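Local coordinates for SIR4-interacting protein SIF2 (Saccharomyces cerevisiae, PDB 1R5M) that antagonizes telomeric silencing in yeast, belongs to the Set3 corepressor complex and carries a C-terminal beta-propeller of eight WD repeats, at residues K40-D46 with E417-A422; E93-P97 with I123-V127; T112-H118 with I152-N158; C306-V312 with I327-I333; L322-S326 with P379-P383. All coordinates share one frame; numbering follows the deposited sequence.

Contact 1: K40-D46 with E417-A422; sequences KEIVKLD and EGSVVA
The ring of the WD40 propeller is closed where Ile42 and Val43, near the N terminus, meet Val420 near the C terminus. Both backbone N-H groups go to one acceptor, Val420 O, which lies 2.8 Å from Ile42 N and 3.3 Å from Val43 N. This is a classic beta bulge in the antiparallel pairing of strands 40-44 and 419-422. Val43 and Val420 share one face, CB to CB 3.8 Å apart; Leu45 CD1 packs 3.9 Å from Val420 CG2, and Ile42 CG2 lies 3.6 Å from Ala422 CB. The beta-branched Val43 and Val420 suit the extended backbone. In this closure, often called the velcro of WD40 propellers, an N-terminal strand completes the blade formed by the last repeat, WD 8. Ser419 OG donates to the anti lone pair of Glu41 OE1 at 2.7 Å and also bonds Tyr388 OH. Lys44 is folded back by chi3 -72° and chi4 -59°, so that NZ reaches Glu417 OE1 at 2.8 Å in a salt bridge, from above the carboxylate plane. A water ties Lys44 NZ, Glu41 OE1 and Gly418 O together. At Gly418 a side chain would press on Asp46 O and Leu45 CD1, which favours glycine.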
# COMPACT_ATOMS: atom_id res chain seq x y z
N LYS A 40 18.48 -13.32 3.06
CA LYS A 40 19.35 -12.84 4.12
C LYS A 40 19.12 -11.36 4.40
O LYS A 40 18.77 -10.59 3.51
CB LYS A 40 20.82 -13.03 3.75
CG LYS A 40 21.29 -12.08 2.64
CD LYS A 40 22.73 -12.33 2.26
CE LYS A 40 23.18 -11.35 1.19
NZ LYS A 40 24.49 -11.73 0.60
N GLU A 41 19.32 -10.97 5.65
CA GLU A 41 19.19 -9.57 6.02
C GLU A 41 20.50 -8.89 5.61
O GLU A 41 21.58 -9.45 5.79
CB GLU A 41 19.00 -9.43 7.53
CG GLU A 41 19.22 -8.01 8.04
CD GLU A 41 19.01 -7.88 9.53
OE1 GLU A 41 17.84 -7.84 9.97
OE2 GLU A 41 20.02 -7.82 10.27
N ILE A 42 20.41 -7.69 5.05
CA ILE A 42 21.61 -6.96 4.67
C ILE A 42 21.78 -5.70 5.51
O ILE A 42 22.89 -5.20 5.65
CB ILE A 42 21.64 -6.59 3.16
CG1 ILE A 42 20.37 -5.84 2.77
CG2 ILE A 42 21.82 -7.85 2.33
CD1 ILE A 42 20.42 -5.26 1.36
N VAL A 43 20.68 -5.20 6.06
CA VAL A 43 20.74 -4.01 6.91
C VAL A 43 19.76 -4.13 8.07
O VAL A 43 18.60 -4.49 7.89
CB VAL A 43 20.41 -2.71 6.13
CG1 VAL A 43 20.41 -1.52 7.09
CG2 VAL A 43 21.43 -2.48 5.03
N LYS A 44 20.25 -3.85 9.28
CA LYS A 44 19.41 -3.89 10.46
C LYS A 44 18.95 -2.46 10.73
O LYS A 44 19.76 -1.54 10.80
CB LYS A 44 20.20 -4.41 11.66
CG LYS A 44 19.50 -4.20 13.00
CD LYS A 44 20.31 -4.78 14.15
CE LYS A 44 20.26 -6.29 14.15
NZ LYS A 44 18.86 -6.80 14.26
N LEU A 45 17.64 -2.27 10.87
CA LEU A 45 17.08 -0.95 11.14
C LEU A 45 16.62 -0.89 12.58
O LEU A 45 16.62 -1.90 13.29
CB LEU A 45 15.86 -0.70 10.25
CG LEU A 45 16.03 -0.83 8.74
CD1 LEU A 45 14.68 -0.73 8.06
CD2 LEU A 45 16.98 0.26 8.24
N ASP A 46 16.24 0.30 13.03
CA ASP A 46 15.69 0.43 14.37
C ASP A 46 14.26 -0.05 14.12
O ASP A 46 13.92 -0.41 12.98
CB ASP A 46 15.64 1.89 14.83
CG ASP A 46 17.01 2.45 15.15
OD1 ASP A 46 17.81 1.71 15.75
OD2 ASP A 46 17.28 3.62 14.81
N GLU A 417 13.39 -4.70 15.84
CA GLU A 417 14.04 -3.93 14.80
C GLU A 417 13.59 -4.31 13.40
O GLU A 417 13.27 -5.47 13.13
CB GLU A 417 15.56 -4.10 14.91
CG GLU A 417 16.12 -3.56 16.22
CD GLU A 417 17.59 -3.88 16.40
OE1 GLU A 417 17.95 -5.07 16.33
OE2 GLU A 417 18.38 -2.93 16.61
N GLY A 418 13.55 -3.31 12.52
CA GLY A 418 13.17 -3.56 11.14
C GLY A 418 14.32 -4.26 10.45
O GLY A 418 15.43 -4.33 10.99
N SER A 419 14.07 -4.76 9.25
CA SER A 419 15.10 -5.48 8.52
C SER A 419 15.02 -5.26 7.02
O SER A 419 13.93 -5.29 6.44
CB SER A 419 14.98 -6.98 8.82
OG SER A 419 15.92 -7.74 8.09
N VAL A 420 16.16 -5.00 6.39
CA VAL A 420 16.19 -4.85 4.94
C VAL A 420 16.82 -6.15 4.46
O VAL A 420 17.91 -6.53 4.90
CB VAL A 420 17.06 -3.66 4.49
CG1 VAL A 420 17.13 -3.62 2.97
CG2 VAL A 420 16.47 -2.36 5.02
N VAL A 421 16.12 -6.85 3.57
CA VAL A 421 16.61 -8.12 3.05
C VAL A 421 16.91 -8.03 1.56
O VAL A 421 16.27 -7.28 0.83
CB VAL A 421 15.57 -9.24 3.27
CG1 VAL A 421 15.25 -9.36 4.76
CG2 VAL A 421 14.31 -8.96 2.48
N ALA A 422 17.91 -8.79 1.12
CA ALA A 422 18.29 -8.78 -0.28
C ALA A 422 17.48 -9.83 -1.04
O ALA A 422 17.30 -10.95 -0.55
CB ALA A 422 19.78 -9.08 -0.42
O HOH W 1 19.03 -12.92 0.12
O HOH W 2 16.93 -6.47 12.02
O HOH W 3 17.06 -0.02 17.82

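Contact 2: E93-P97 with I123-V127; sequences ELRHP and IVTGV. With SO4 (sulfate ion), chain B.
His96 and Thr125 share the polar link of this contact: His96 NE2 lies 2.7 Å from Thr125 OG1 in a hydrogen bond at the edge of the imidazole, and either partner could be the donor. The hydroxyl stands between the backbone N and the carbonyl carbon of its own residue (chi1 56°), which turns it to the histidine and brings CG2 against Leu94. Beyond these two, His96 ND1 bonds Glu131 OE1 and Thr125 OG1 bonds Trp135 NE1. The chain Trp135, Thr125, His96, Glu131 matches the structural tetrad of WD40 repeats, with glutamate where aspartate is usual; histidine suits it because both ring nitrogens are used. Of the apolar contacts, one is CH-pi: Val127 CG1 sits over a face of the His96 ring, 3.5 Å from its centroid. Leu94 CD1 touches Thr125 CG2 at 3.9 Å and, more loosely, Ile123 CG2 at 4.3 Å. The ionic interactions lie on the outer side, where Arg95 points away from 123-127. Arg95 NH2 makes a salt bridge to Glu93 OE2 at 2.8 Å. Arg95 NH1 bonds sulfate O1 at 2.9 Å and Arg95 NH2 bonds O4 at 2.8 Å; the ion, probably from the crystallisation liquor, also binds Asn67 and Arg71.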
# COMPACT_ATOMS: atom_id res chain seq x y z
N GLU A 93 15.78 13.64 9.08
CA GLU A 93 14.76 13.30 10.07
C GLU A 93 13.54 14.13 9.70
O GLU A 93 13.64 15.34 9.46
CB GLU A 93 15.24 13.67 11.48
CG GLU A 93 16.51 12.95 11.91
CD GLU A 93 16.96 13.33 13.31
OE1 GLU A 93 18.04 12.86 13.73
OE2 GLU A 93 16.25 14.10 13.99
N LEU A 94 12.38 13.48 9.63
CA LEU A 94 11.13 14.14 9.29
C LEU A 94 10.28 14.07 10.56
O LEU A 94 9.48 13.16 10.74
CB LEU A 94 10.44 13.40 8.14
CG LEU A 94 11.33 12.99 6.96
CD1 LEU A 94 10.47 12.30 5.91
CD2 LEU A 94 12.03 14.21 6.36
N ARG A 95 10.47 15.06 11.43
CA ARG A 95 9.77 15.08 12.71
C ARG A 95 8.48 15.88 12.75
O ARG A 95 8.36 16.93 12.11
CB ARG A 95 10.74 15.58 13.78
CG ARG A 95 10.36 15.21 15.21
CD ARG A 95 11.48 15.60 16.18
NE ARG A 95 12.76 14.97 15.85
CZ ARG A 95 13.12 13.75 16.23
NH1 ARG A 95 12.30 13.00 16.96
NH2 ARG A 95 14.30 13.26 15.89
N HIS A 96 7.51 15.36 13.50
CA HIS A 96 6.22 16.02 13.70
C HIS A 96 6.17 16.43 15.17
O HIS A 96 6.49 15.64 16.05
CB HIS A 96 5.05 15.07 13.44
CG HIS A 96 4.83 14.75 11.99
ND1 HIS A 96 3.70 15.16 11.31
CD2 HIS A 96 5.55 14.01 11.12
CE1 HIS A 96 3.74 14.68 10.08
NE2 HIS A 96 4.85 13.98 9.94
N PRO A 97 5.78 17.68 15.46
CA PRO A 97 5.72 18.08 16.86
C PRO A 97 4.53 17.39 17.53
O PRO A 97 3.61 16.95 16.85
CB PRO A 97 5.53 19.59 16.78
CG PRO A 97 4.71 19.74 15.52
CD PRO A 97 5.41 18.79 14.57
N ILE A 123 7.60 13.78 -0.50
CA ILE A 123 6.99 12.72 0.29
C ILE A 123 6.09 13.32 1.37
O ILE A 123 6.40 14.36 1.94
CB ILE A 123 8.07 11.80 0.93
CG1 ILE A 123 7.40 10.67 1.72
CG2 ILE A 123 9.00 12.60 1.83
CD1 ILE A 123 8.36 9.58 2.19
N VAL A 124 4.97 12.66 1.62
CA VAL A 124 4.03 13.09 2.66
C VAL A 124 4.12 12.10 3.81
O VAL A 124 4.19 10.89 3.59
CB VAL A 124 2.57 13.10 2.15
CG1 VAL A 124 1.60 13.28 3.33
CG2 VAL A 124 2.36 14.22 1.14
N THR A 125 4.13 12.61 5.03
CA THR A 125 4.14 11.76 6.21
C THR A 125 2.92 12.14 7.04
O THR A 125 2.56 13.33 7.13
CB THR A 125 5.43 11.94 7.06
OG1 THR A 125 5.59 13.31 7.44
CG2 THR A 125 6.65 11.47 6.28
N GLY A 126 2.26 11.14 7.62
CA GLY A 126 1.09 11.38 8.44
C GLY A 126 1.27 10.73 9.80
O GLY A 126 1.90 9.67 9.90
N VAL A 127 0.73 11.34 10.84
CA VAL A 127 0.86 10.81 12.20
C VAL A 127 -0.49 10.50 12.84
O VAL A 127 -1.54 10.82 12.30
CB VAL A 127 1.64 11.78 13.12
CG1 VAL A 127 3.08 11.87 12.67
CG2 VAL A 127 0.99 13.17 13.10
S SO4 B . 14.40 9.94 17.85
O1 SO4 B . 13.08 10.48 18.21
O2 SO4 B . 15.09 9.49 19.07
O3 SO4 B . 14.24 8.81 16.92
O4 SO4 B . 15.21 10.99 17.20

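Contact 3: T112-H118 with I152-N158; sequences TCLAWSH and IVSVKWN
Strands 112-116 and 152-157 run nearly parallel, their axes 15° apart and 5.6 Å apart at the closest, yet side chains rather than a backbone ladder join them. At one end Thr112 OG1 donates to a lone pair of Ile152 O at 2.8 Å, in the carbonyl plane; a chi1 of 61° swings the hydroxyl across to the other strand. Nearby, a water spans Thr112 O and Val153 O. Small residues then let the strands come close: Cys113 SG lies 3.7 Å from Val155 CG2, and Ala115 CB is 4.0 Å from Val155 CG1. Each strand is the first of a four-stranded blade, so the contact joins the inner edges of WD 2 and WD 3 in the propeller. Trp157 dominates the far end. Its NE1 donates to Ala115 O at 3.0 Å from well above the carbonyl plane (62° out of it), while Ser117 CA lies over the five-membered ring, 3.5 Å from its centroid, with CB over the same face of the indole. With a leucine at this position, Ala115 O would probably lose its indole donor and Ser117 the flat surface beneath it. Past the ring, His118 NE2 makes a bent bond to Trp157 O at 3.2 Å, and a second water connects His118 N to Asn158 O.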
# COMPACT_ATOMS: atom_id res chain seq x y z
N THR A 112 1.99 7.04 10.90
CA THR A 112 1.10 5.99 10.43
C THR A 112 0.99 5.84 8.92
O THR A 112 0.37 4.89 8.43
CB THR A 112 -0.33 6.22 10.95
OG1 THR A 112 -0.81 7.48 10.46
CG2 THR A 112 -0.34 6.25 12.48
N CYS A 113 1.60 6.76 8.19
CA CYS A 113 1.50 6.71 6.74
C CYS A 113 2.61 7.52 6.08
O CYS A 113 2.99 8.58 6.56
CB CYS A 113 0.13 7.26 6.32
SG CYS A 113 -0.31 7.13 4.56
N LEU A 114 3.15 6.98 4.98
CA LEU A 114 4.18 7.66 4.21
C LEU A 114 3.85 7.44 2.74
O LEU A 114 3.47 6.34 2.34
CB LEU A 114 5.58 7.11 4.49
CG LEU A 114 6.07 7.20 5.94
CD1 LEU A 114 5.69 5.93 6.67
CD2 LEU A 114 7.58 7.39 5.97
N ALA A 115 3.99 8.49 1.93
CA ALA A 115 3.69 8.37 0.51
C ALA A 115 4.56 9.28 -0.36
O ALA A 115 4.47 10.50 -0.26
CB ALA A 115 2.21 8.68 0.26
N TRP A 116 5.39 8.67 -1.19
CA TRP A 116 6.24 9.42 -2.12
C TRP A 116 5.40 9.89 -3.29
O TRP A 116 4.43 9.23 -3.67
CB TRP A 116 7.34 8.53 -2.72
CG TRP A 116 8.45 8.14 -1.81
CD1 TRP A 116 8.62 6.93 -1.19
CD2 TRP A 116 9.59 8.93 -1.47
NE1 TRP A 116 9.80 6.92 -0.48
CE2 TRP A 116 10.42 8.14 -0.64
CE3 TRP A 116 10.00 10.23 -1.78
CZ2 TRP A 116 11.63 8.61 -0.12
CZ3 TRP A 116 11.20 10.70 -1.27
CH2 TRP A 116 12.00 9.89 -0.44
N SER A 117 5.78 11.02 -3.88
CA SER A 117 5.09 11.51 -5.06
C SER A 117 5.58 10.59 -6.18
O SER A 117 6.62 9.93 -6.04
CB SER A 117 5.49 12.96 -5.35
OG SER A 117 6.89 13.06 -5.54
N HIS A 118 4.85 10.52 -7.29
CA HIS A 118 5.23 9.64 -8.39
C HIS A 118 6.62 9.93 -8.97
O HIS A 118 7.29 9.02 -9.45
CB HIS A 118 4.17 9.70 -9.49
CG HIS A 118 2.86 9.09 -9.08
ND1 HIS A 118 2.72 7.74 -8.82
CD2 HIS A 118 1.65 9.64 -8.88
CE1 HIS A 118 1.47 7.50 -8.46
NE2 HIS A 118 0.80 8.63 -8.49
N ILE A 152 -3.86 8.82 10.17
CA ILE A 152 -3.89 8.79 8.71
C ILE A 152 -3.70 7.35 8.24
O ILE A 152 -2.77 6.67 8.67
CB ILE A 152 -2.76 9.67 8.14
CG1 ILE A 152 -2.90 11.10 8.67
CG2 ILE A 152 -2.81 9.64 6.62
CD1 ILE A 152 -4.22 11.76 8.33
N VAL A 153 -4.59 6.89 7.36
CA VAL A 153 -4.50 5.53 6.85
C VAL A 153 -4.09 5.44 5.39
O VAL A 153 -3.46 4.47 4.97
CB VAL A 153 -5.84 4.77 7.01
CG1 VAL A 153 -6.25 4.73 8.47
CG2 VAL A 153 -6.93 5.41 6.18
N SER A 154 -4.44 6.46 4.60
CA SER A 154 -4.10 6.44 3.18
C SER A 154 -3.84 7.83 2.63
O SER A 154 -4.49 8.80 3.02
CB SER A 154 -5.23 5.77 2.39
OG SER A 154 -4.90 5.65 1.02
N VAL A 155 -2.85 7.92 1.74
CA VAL A 155 -2.49 9.17 1.07
C VAL A 155 -2.11 8.79 -0.36
O VAL A 155 -1.22 7.97 -0.57
CB VAL A 155 -1.29 9.87 1.73
CG1 VAL A 155 -0.87 11.08 0.89
CG2 VAL A 155 -1.64 10.30 3.14
N LYS A 156 -2.80 9.38 -1.33
CA LYS A 156 -2.52 9.10 -2.74
C LYS A 156 -2.27 10.39 -3.51
O LYS A 156 -3.03 11.35 -3.40
CB LYS A 156 -3.70 8.34 -3.37
CG LYS A 156 -3.99 6.96 -2.78
CD LYS A 156 -2.88 5.97 -3.10
CE LYS A 156 -3.20 4.55 -2.60
NZ LYS A 156 -4.31 3.88 -3.34
N TRP A 157 -1.20 10.39 -4.30
CA TRP A 157 -0.83 11.54 -5.13
C TRP A 157 -1.44 11.40 -6.51
O TRP A 157 -1.55 10.30 -7.04
CB TRP A 157 0.68 11.59 -5.33
CG TRP A 157 1.50 12.00 -4.17
CD1 TRP A 157 1.88 11.23 -3.11
CD2 TRP A 157 2.12 13.28 -3.98
NE1 TRP A 157 2.71 11.94 -2.28
CE2 TRP A 157 2.87 13.20 -2.79
CE3 TRP A 157 2.11 14.48 -4.70
CZ2 TRP A 157 3.62 14.28 -2.30
CZ3 TRP A 157 2.85 15.55 -4.22
CH2 TRP A 157 3.59 15.45 -3.03
N ASN A 158 -1.81 12.53 -7.12
CA ASN A 158 -2.35 12.46 -8.47
C ASN A 158 -1.17 12.45 -9.45
O ASN A 158 -0.02 12.61 -9.04
CB ASN A 158 -3.31 13.63 -8.73
CG ASN A 158 -2.61 14.93 -9.04
OD1 ASN A 158 -1.53 15.21 -8.52
ND2 ASN A 158 -3.23 15.75 -9.87
O HOH W 4 -1.34 3.65 6.55
O HOH W 5 2.80 12.55 -7.90

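Contact 4: C306-V312 with I327-I333; sequences CSMDGSV and IVDGVPI
Ile333 lies across the 306-312 hairpin and touches both of its strands, dividing its branches between them: CG2 lies 3.7 Å from Cys306 SG, and CD1 meets Val312 CG2 at 3.6 Å, the two side chains crossing at about a right angle. The spread follows from chi1 of -71°, which puts CG2 anti to the backbone N and CG1 beside it. A valine here, without CD1, would probably lose the contact with Val312 and leave a gap beside it. The backbone of the same residue is held as well, with Ile333 N donating to Ser307 O at 3.2 Å. Ser307 O also receives Gly310 N, from the opposite face of its plane. Ile333 O, by contrast, is buried with no hydrogen-bond partner. Beside it, the Met308 chain bends so that SD lies 3.9 Å from Pro332 CB. At the other end of the contact Val328 N donates to Gly310 O at 3.1 Å, and Ser311 CB packs on Ile327 CB at 3.9 Å. Gly310 closes a type I turn with positive phi, and a CB there would clash with Val328 O and Val331 O, so glycine suits the site on both counts.

Further out, Asp309 shapes the turn. Its OD1 takes Ser311 N at 2.8 Å, forming an Asx turn, and Ser311 OG at 2.7 Å, both from the same face of the carboxylate. Its other oxygen, OD2, bonds Ser289 N and His288 ND1. An aspartate in a hairpin turn bonded to a preceding histidine is characteristic of WD repeats, here WD 6, against which the loop at the start of WD 7 is packed.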
# COMPACT_ATOMS: atom_id res chain seq x y z
N CYS A 306 -4.23 -11.30 -1.57
CA CYS A 306 -3.88 -12.16 -0.44
C CYS A 306 -4.87 -11.85 0.66
O CYS A 306 -5.45 -10.76 0.73
CB CYS A 306 -2.42 -11.97 -0.01
SG CYS A 306 -1.90 -10.33 0.41
N SER A 307 -5.07 -12.82 1.55
CA SER A 307 -6.10 -12.68 2.56
C SER A 307 -5.78 -13.24 3.93
O SER A 307 -4.77 -13.92 4.12
CB SER A 307 -7.37 -13.35 2.00
OG SER A 307 -8.32 -13.68 2.99
N MET A 308 -6.65 -12.94 4.88
CA MET A 308 -6.50 -13.44 6.23
C MET A 308 -6.71 -14.95 6.21
O MET A 308 -6.42 -15.63 7.19
CB MET A 308 -7.50 -12.77 7.16
CG MET A 308 -7.15 -11.34 7.53
SD MET A 308 -5.65 -11.23 8.55
CE MET A 308 -6.31 -11.61 10.18
N ASP A 309 -7.20 -15.47 5.09
CA ASP A 309 -7.42 -16.91 4.97
C ASP A 309 -6.11 -17.64 4.66
O ASP A 309 -6.10 -18.86 4.46
CB ASP A 309 -8.49 -17.25 3.91
CG ASP A 309 -8.09 -16.87 2.49
OD1 ASP A 309 -6.90 -16.62 2.22
OD2 ASP A 309 -8.99 -16.83 1.63
N GLY A 310 -5.02 -16.88 4.60
CA GLY A 310 -3.71 -17.46 4.34
C GLY A 310 -3.37 -17.81 2.90
O GLY A 310 -2.35 -18.46 2.65
N SER A 311 -4.20 -17.37 1.96
CA SER A 311 -3.94 -17.68 0.56
C SER A 311 -3.59 -16.49 -0.31
O SER A 311 -3.94 -15.34 0.00
CB SER A 311 -5.15 -18.40 -0.06
OG SER A 311 -6.24 -17.50 -0.24
N VAL A 312 -2.89 -16.78 -1.40
CA VAL A 312 -2.50 -15.79 -2.39
C VAL A 312 -3.18 -16.32 -3.65
O VAL A 312 -3.00 -17.48 -4.01
CB VAL A 312 -0.98 -15.76 -2.61
CG1 VAL A 312 -0.63 -14.77 -3.71
CG2 VAL A 312 -0.28 -15.38 -1.31
N ILE A 327 -1.22 -21.43 -0.62
CA ILE A 327 -1.75 -21.21 0.71
C ILE A 327 -0.96 -21.87 1.82
O ILE A 327 -0.35 -22.92 1.62
CB ILE A 327 -3.21 -21.71 0.80
CG1 ILE A 327 -3.77 -21.47 2.21
CG2 ILE A 327 -3.27 -23.20 0.46
CD1 ILE A 327 -5.18 -21.98 2.41
N VAL A 328 -0.97 -21.23 2.98
CA VAL A 328 -0.32 -21.74 4.17
C VAL A 328 -1.49 -21.86 5.14
O VAL A 328 -1.79 -20.93 5.88
CB VAL A 328 0.73 -20.76 4.73
CG1 VAL A 328 1.30 -21.30 6.03
CG2 VAL A 328 1.84 -20.57 3.71
N ASP A 329 -2.16 -23.00 5.08
CA ASP A 329 -3.33 -23.26 5.91
C ASP A 329 -3.21 -22.83 7.37
O ASP A 329 -2.24 -23.18 8.05
CB ASP A 329 -3.70 -24.75 5.85
CG ASP A 329 -2.60 -25.64 6.40
OD1 ASP A 329 -1.46 -25.56 5.90
OD2 ASP A 329 -2.88 -26.43 7.33
N GLY A 330 -4.19 -22.06 7.82
CA GLY A 330 -4.21 -21.60 9.20
C GLY A 330 -3.31 -20.43 9.53
O GLY A 330 -3.33 -19.95 10.67
N VAL A 331 -2.53 -19.95 8.57
CA VAL A 331 -1.64 -18.83 8.82
C VAL A 331 -2.04 -17.61 8.00
O VAL A 331 -1.75 -17.53 6.81
CB VAL A 331 -0.17 -19.19 8.51
CG1 VAL A 331 0.74 -18.02 8.88
CG2 VAL A 331 0.24 -20.44 9.27
N PRO A 332 -2.72 -16.64 8.63
CA PRO A 332 -3.17 -15.42 7.97
C PRO A 332 -2.04 -14.59 7.37
O PRO A 332 -0.91 -14.60 7.85
CB PRO A 332 -3.87 -14.66 9.10
CG PRO A 332 -4.38 -15.76 9.99
CD PRO A 332 -3.20 -16.70 10.02
N ILE A 333 -2.36 -13.88 6.29
CA ILE A 333 -1.40 -13.00 5.65
C ILE A 333 -1.83 -11.59 6.06
O ILE A 333 -3.01 -11.25 5.98
CB ILE A 333 -1.45 -13.13 4.12
CG1 ILE A 333 -0.86 -14.49 3.71
CG2 ILE A 333 -0.69 -11.98 3.47
CD1 ILE A 333 -0.94 -14.80 2.23

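Contact 5: L322-S326 with P379-P383; sequences LLALS and PLPIP
Ala324 and Leu380 point their side chains to the same face of a short parallel pairing, CB to CB 3.9 Å apart. The pairing lies at the outer rim of the propeller: strand 321-327 is the outer edge of one four-stranded blade, and the chain from 380 onward pairs with strand 354-358 of the next, so blades that are neighbours in the ring are joined through their outermost strands. Leu380 runs alongside the other backbone, its CB 3.4 Å from Leu323 O, and its CD1 meets Leu323 CD1 loosely at 4.4 Å.

Ile382 approaches from further along the chain. With chi1 of -58°, CG1 stands beside its own backbone N, which brings it to 3.7 Å from Ala324 CB; the Ile382 side chain also touches Val312 of the adjoining strand. The methyl of Ala324 is hemmed in by Leu380 and Ile382, a place suited to a small side chain. Ser326 OG comes to 2.8 Å from Ile382 O, and Tyr357 lies against both residues.

Leu325 starts in the other direction, its CB away from 379-383, but chi1 of 76° turns the chain so that CD2 returns to within 4.1 Å of Pro379 CA. Its backbone makes a hydrogen bond, Leu325 N to Leu380 O at 2.8 Å. Pro379, Pro381 and Pro383 have no N-H to give, which limits the strand to sparse bonding. Pro381 instead offers its CA hydrogen, with CA 3.4 Å from Leu325 O and an angle of 159° at the hydrogen.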
# COMPACT_ATOMS: atom_id res chain seq x y z
N LEU A 322 -9.87 -18.15 -11.58
CA LEU A 322 -8.70 -18.23 -10.73
C LEU A 322 -7.64 -18.93 -11.57
O LEU A 322 -7.85 -20.05 -12.05
CB LEU A 322 -9.01 -19.06 -9.49
CG LEU A 322 -7.82 -19.35 -8.57
CD1 LEU A 322 -7.42 -18.08 -7.83
CD2 LEU A 322 -8.20 -20.45 -7.59
N LEU A 323 -6.49 -18.28 -11.76
CA LEU A 323 -5.42 -18.86 -12.55
C LEU A 323 -4.47 -19.72 -11.72
O LEU A 323 -4.01 -20.77 -12.18
CB LEU A 323 -4.63 -17.73 -13.23
CG LEU A 323 -3.43 -18.11 -14.10
CD1 LEU A 323 -3.87 -19.03 -15.23
CD2 LEU A 323 -2.81 -16.83 -14.65
N ALA A 324 -4.18 -19.27 -10.51
CA ALA A 324 -3.27 -20.00 -9.63
C ALA A 324 -3.43 -19.56 -8.19
O ALA A 324 -3.95 -18.48 -7.91
CB ALA A 324 -1.83 -19.77 -10.08
N LEU A 325 -2.99 -20.40 -7.26
CA LEU A 325 -3.09 -20.05 -5.85
C LEU A 325 -2.09 -20.82 -5.01
O LEU A 325 -1.66 -21.92 -5.37
CB LEU A 325 -4.50 -20.31 -5.32
CG LEU A 325 -4.89 -21.77 -5.05
CD1 LEU A 325 -6.20 -21.80 -4.28
CD2 LEU A 325 -5.01 -22.52 -6.36
N SER A 326 -1.73 -20.22 -3.88
CA SER A 326 -0.81 -20.83 -2.93
C SER A 326 -1.36 -20.51 -1.56
O SER A 326 -1.91 -19.42 -1.35
CB SER A 326 0.60 -20.26 -3.10
OG SER A 326 1.19 -20.73 -4.30
N PRO A 379 -6.26 -23.95 -11.05
CA PRO A 379 -5.77 -24.53 -9.80
C PRO A 379 -4.25 -24.71 -9.79
O PRO A 379 -3.71 -25.48 -9.00
CB PRO A 379 -6.50 -25.86 -9.73
CG PRO A 379 -7.83 -25.52 -10.34
CD PRO A 379 -7.42 -24.72 -11.56
N LEU A 380 -3.57 -23.97 -10.66
CA LEU A 380 -2.11 -24.03 -10.74
C LEU A 380 -1.53 -23.44 -9.46
O LEU A 380 -2.13 -22.57 -8.84
CB LEU A 380 -1.61 -23.23 -11.94
CG LEU A 380 -2.07 -23.67 -13.34
CD1 LEU A 380 -1.55 -22.68 -14.37
CD2 LEU A 380 -1.57 -25.07 -13.63
N PRO A 381 -0.35 -23.92 -9.04
CA PRO A 381 0.24 -23.37 -7.82
C PRO A 381 1.08 -22.15 -8.18
O PRO A 381 1.55 -22.02 -9.31
CB PRO A 381 1.09 -24.52 -7.31
CG PRO A 381 1.61 -25.12 -8.58
CD PRO A 381 0.38 -25.13 -9.48
N ILE A 382 1.25 -21.22 -7.24
CA ILE A 382 2.09 -20.06 -7.51
C ILE A 382 3.46 -20.44 -6.96
O ILE A 382 3.62 -20.64 -5.76
CB ILE A 382 1.58 -18.79 -6.79
CG1 ILE A 382 0.14 -18.48 -7.21
CG2 ILE A 382 2.47 -17.60 -7.17
CD1 ILE A 382 -0.46 -17.28 -6.51
N PRO A 383 4.47 -20.55 -7.84
CA PRO A 383 5.83 -20.92 -7.43
C PRO A 383 6.39 -20.08 -6.29
O PRO A 383 6.33 -18.85 -6.33
CB PRO A 383 6.64 -20.75 -8.71
CG PRO A 383 5.63 -21.03 -9.78
CD PRO A 383 4.42 -20.28 -9.29

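From the N terminus, 40-46 waits for 417-422, so contact 1 closes the longest loop and contains the other four; it completes the propeller ring. Contact 2 next ties the outer strand 86-95 and the turn after it to the second strand of WD 2. Contact 3 opens before contact 2 has closed, and the two cross: 112-118 pairs with 123-127 in one blade, then meets 152-158 of WD 3. Contact 4 lies about 27 Å from contact 3, centre to centre, and crosses contact 5 in the same way, the two sharing the sheet of strands 311-316 and 321-327. Contact 4 joins WD 6 to the start of WD 7, and contact 5 reaches the next blade's rim.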